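Local coordinates for protein flavodoxin-like domain (Synechococcus elongatus PCC 6301, PDB 3HLY) that probably binds a flavin cofactor and takes part in electron transfer through a flavodoxin-like domain, at residues D95-I98 against D99-L102; T136-G139 against Q140-R144. One frame throughout, in Å; residues are numbered along the deposited sequence.

Interaction 1: residues D95-I98 against D99-L102; sequences DEPI and DALL
E96 sends its side chain over L101, the two crossing obliquely, so that methyl CD2 of L101 lies 3.6 Å from E96 CB and equally close to OE1 of the carboxylate. At the far end, E96 OE1 comes within 3.5 Å of L101 CD1. One oxygen therefore borders both methyl groups, while OE2 is turned to the A100 methyl. The chain of E96 runs extended beyond CG (chi2 -158°), which carries the acid along the leucine instead of folding it back; L72 of helix 66-78 touches the same glutamate.

P97 follows at the N-cap position of helix 98-107. Its carbonyl oxygen faces the first turn and takes two weak backbone bonds, from A100 N at 3.1 Å and from L101 N at 3.5 Å, the second much the straighter at 165°. Beside it the pyrrolidine ring rests on A100, with P97 CD 4.3 Å from A100 CB. In the parallel alpha/beta sandwich of the flavodoxin-like fold, this turn begins the helix that leads from strand 84-88 to strand 111-112, and L101 and L102 both press on L87 of that first strand.

I98 opens the helix proper. Its carbonyl oxygen accepts the amide of L102 at 2.9 Å between I98 O and L102 N, an i to i+4 bond with an N-H...O angle of 170°. The CB bond of I98 points away from 99-102, and its side chain touches T59 and R118, both in loops. Next to it, D99 turns its carboxylate back beside its own backbone N, where OD2 makes a long, weak ion pair with R118.

Interaction 2: residues T136-G139 against Q140-R144; sequences TDLG and QWLTR
T136 and Q140 lie side by side, one helical turn apart and pointing the same way, with methyl CG2 of T136 3.7 Å from Q140 OE1. CG2 stands anti to the threonine's backbone N, which puts the methyl alongside Q140; the hydroxyl is bonded to the carbonyl of E132 one turn back. Along the backbone of the same pair, T136 O accepts Q140 N at 2.9 Å.

The D137 carbonyl is served by W141 N, 2.9 Å from D137 O. Indole atom CD1 of W141 approaches the same D137 O to 2.9 Å, obliquely to the ring. A chi1 of -81° sets the indole's CG beside its own backbone N and brings CD1 back to the D137 carbonyl.

Helix 125-144 is the C-terminal helix of the flavodoxin-like fold, and these i to i+4 bonds are its regular backbone pattern. L138 O takes L142 N at 3.1 Å, with the donor tilted 21° from the carbonyl plane. Next to that bond L138 and L142 touch through their CD1 methyls, and L138 also reaches A113 and F114 while L142 meets R53. With L142 cut back to an alanine, the CD1 methyl of L138 would probably lose its neighbour and R53 its contact.

G139 O is the acceptor with most donors: T143 N gives a nearly straight bond along the C=O axis, L142 N a weak one, and T143 OG1 donates at 2.8 Å to G139 O from 50° above the carbonyl plane. T28 O is a weak second partner of that hydroxyl and can only share or compete for its one proton.

How the interactions relate
Along the chain interaction 1 closes before interaction 2 opens, and the two never touch: their centres are 24 Å apart and their nearest atoms about 13 Å. Each is local: interaction 1 joins the loop before helix 98-107 to its first turn, and interaction 2 lies within helix 125-144. The first helix follows strand 84-88, whereas the second comes after strand 111-112. Both helices flank one five-stranded parallel sheet of strand order 2-1-3-4-5, in the C-terminal half of the chain. Each contact thus fixes a separate part of the framework, one the start of a helix after strand 84-88, the other the far end of the chain's last helix.

Interaction 1: residues D95-I98 against D99-L102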
# COMPACT_ATOMS: atom_id res chain seq x y z
N ASP A 95 -9.17 -12.31 -3.20
CA ASP A 95 -8.77 -10.91 -3.29
C ASP A 95 -8.61 -10.33 -4.69
O ASP A 95 -8.36 -11.05 -5.66
CB ASP A 95 -7.48 -10.69 -2.49
CG ASP A 95 -6.31 -11.50 -3.01
OD1 ASP A 95 -5.85 -11.22 -4.14
OD2 ASP A 95 -5.86 -12.42 -2.30
N GLU A 96 -8.76 -9.01 -4.78
CA GLU A 96 -8.63 -8.29 -6.04
C GLU A 96 -7.23 -8.44 -6.62
O GLU A 96 -6.24 -8.38 -5.90
CB GLU A 96 -8.91 -6.80 -5.83
CG GLU A 96 -10.24 -6.32 -6.36
CD GLU A 96 -10.25 -4.83 -6.63
OE1 GLU A 96 -9.97 -4.05 -5.69
OE2 GLU A 96 -10.53 -4.43 -7.78
N PRO A 97 -7.13 -8.62 -7.94
CA PRO A 97 -5.84 -8.77 -8.63
C PRO A 97 -5.02 -7.48 -8.62
O PRO A 97 -5.58 -6.39 -8.77
CB PRO A 97 -6.25 -9.17 -10.06
CG PRO A 97 -7.64 -9.75 -9.89
CD PRO A 97 -8.25 -8.84 -8.87
N ILE A 98 -3.71 -7.60 -8.46
CA ILE A 98 -2.84 -6.42 -8.45
C ILE A 98 -3.09 -5.54 -9.68
O ILE A 98 -3.27 -4.34 -9.56
CB ILE A 98 -1.33 -6.85 -8.43
CG1 ILE A 98 -0.86 -6.97 -6.98
CG2 ILE A 98 -0.48 -5.84 -9.19
CD1 ILE A 98 0.58 -7.39 -6.85
N ASP A 99 -3.11 -6.17 -10.85
CA ASP A 99 -3.32 -5.47 -12.11
C ASP A 99 -4.54 -4.55 -12.13
O ASP A 99 -4.47 -3.43 -12.66
CB ASP A 99 -3.42 -6.50 -13.23
CG ASP A 99 -2.33 -7.57 -13.14
OD1 ASP A 99 -1.42 -7.57 -13.99
OD2 ASP A 99 -2.39 -8.41 -12.21
N ALA A 100 -5.65 -5.01 -11.56
CA ALA A 100 -6.88 -4.22 -11.52
C ALA A 100 -6.68 -2.92 -10.74
O ALA A 100 -7.07 -1.85 -11.21
CB ALA A 100 -8.01 -5.05 -10.89
N LEU A 101 -6.09 -3.02 -9.55
CA LEU A 101 -5.83 -1.84 -8.72
C LEU A 101 -4.86 -0.94 -9.45
O LEU A 101 -5.07 0.27 -9.52
CB LEU A 101 -5.20 -2.23 -7.38
CG LEU A 101 -6.06 -2.89 -6.30
CD1 LEU A 101 -7.21 -1.96 -5.93
CD2 LEU A 101 -6.58 -4.21 -6.82
N LEU A 102 -3.80 -1.52 -9.99
CA LEU A 102 -2.79 -0.75 -10.70
C LEU A 102 -3.38 0.07 -11.84
O LEU A 102 -2.97 1.21 -12.06
CB LEU A 102 -1.68 -1.68 -11.23
CG LEU A 102 -0.53 -1.03 -11.99
CD1 LEU A 102 0.21 -0.04 -11.09
CD2 LEU A 102 0.42 -2.09 -12.50

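Interaction 2: residues T136-G139 against Q140-R144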
# COMPACT_ATOMS: atom_id res chain seq x y z
N THR A 136 12.78 0.51 0.96
CA THR A 136 14.02 1.25 0.94
C THR A 136 14.13 2.06 -0.33
O THR A 136 14.49 3.24 -0.30
CB THR A 136 15.22 0.28 1.02
OG1 THR A 136 15.15 -0.47 2.23
CG2 THR A 136 16.53 1.05 0.98
N ASP A 137 13.77 1.45 -1.45
CA ASP A 137 13.88 2.11 -2.75
C ASP A 137 12.92 3.29 -2.87
O ASP A 137 13.28 4.36 -3.34
CB ASP A 137 13.63 1.10 -3.86
CG ASP A 137 14.68 -0.02 -3.88
OD1 ASP A 137 15.46 -0.14 -2.90
OD2 ASP A 137 14.71 -0.78 -4.86
N LEU A 138 11.70 3.07 -2.43
CA LEU A 138 10.70 4.13 -2.45
C LEU A 138 11.21 5.26 -1.57
O LEU A 138 11.12 6.42 -1.94
CB LEU A 138 9.37 3.59 -1.91
CG LEU A 138 8.28 4.62 -1.60
CD1 LEU A 138 8.09 5.56 -2.80
CD2 LEU A 138 6.98 3.88 -1.27
N GLY A 139 11.74 4.90 -0.41
CA GLY A 139 12.25 5.89 0.53
C GLY A 139 13.37 6.74 -0.04
O GLY A 139 13.35 7.98 0.05
N GLN A 140 14.35 6.09 -0.63
CA GLN A 140 15.45 6.81 -1.23
C GLN A 140 14.96 7.67 -2.39
O GLN A 140 15.46 8.79 -2.57
CB GLN A 140 16.55 5.83 -1.66
CG GLN A 140 17.22 5.20 -0.45
CD GLN A 140 18.33 4.25 -0.81
OE1 GLN A 140 18.11 3.25 -1.50
NE2 GLN A 140 19.52 4.53 -0.32
N TRP A 141 13.97 7.20 -3.16
CA TRP A 141 13.47 8.01 -4.28
C TRP A 141 12.81 9.29 -3.77
O TRP A 141 12.84 10.32 -4.45
CB TRP A 141 12.46 7.23 -5.15
CG TRP A 141 13.12 6.29 -6.15
CD1 TRP A 141 13.04 4.93 -6.18
CD2 TRP A 141 13.98 6.67 -7.24
NE1 TRP A 141 13.80 4.43 -7.21
CE2 TRP A 141 14.39 5.47 -7.88
CE3 TRP A 141 14.44 7.89 -7.74
CZ2 TRP A 141 15.24 5.47 -9.00
CZ3 TRP A 141 15.29 7.89 -8.86
CH2 TRP A 141 15.68 6.69 -9.47
N LEU A 142 12.22 9.21 -2.58
CA LEU A 142 11.56 10.38 -1.99
C LEU A 142 12.58 11.26 -1.29
O LEU A 142 12.55 12.48 -1.44
CB LEU A 142 10.48 9.93 -1.00
CG LEU A 142 9.37 9.08 -1.58
CD1 LEU A 142 8.66 8.35 -0.46
CD2 LEU A 142 8.41 9.94 -2.40
N THR A 143 13.49 10.65 -0.54
CA THR A 143 14.55 11.38 0.17
C THR A 143 15.42 12.20 -0.79
O THR A 143 16.07 13.16 -0.37
CB THR A 143 15.49 10.44 0.95
OG1 THR A 143 14.72 9.67 1.88
CG2 THR A 143 16.52 11.24 1.72
N ARG A 144 15.44 11.81 -2.06
CA ARG A 144 16.24 12.51 -3.06
C ARG A 144 15.44 13.53 -3.86
O ARG A 144 16.01 14.47 -4.42
CB ARG A 144 16.90 11.50 -4.01
CG ARG A 144 18.11 10.80 -3.41
CD ARG A 144 18.48 9.56 -4.20
NE ARG A 144 19.71 8.94 -3.72
CZ ARG A 144 20.93 9.39 -3.99
NH1 ARG A 144 21.09 10.48 -4.73
NH2 ARG A 144 21.99 8.75 -3.53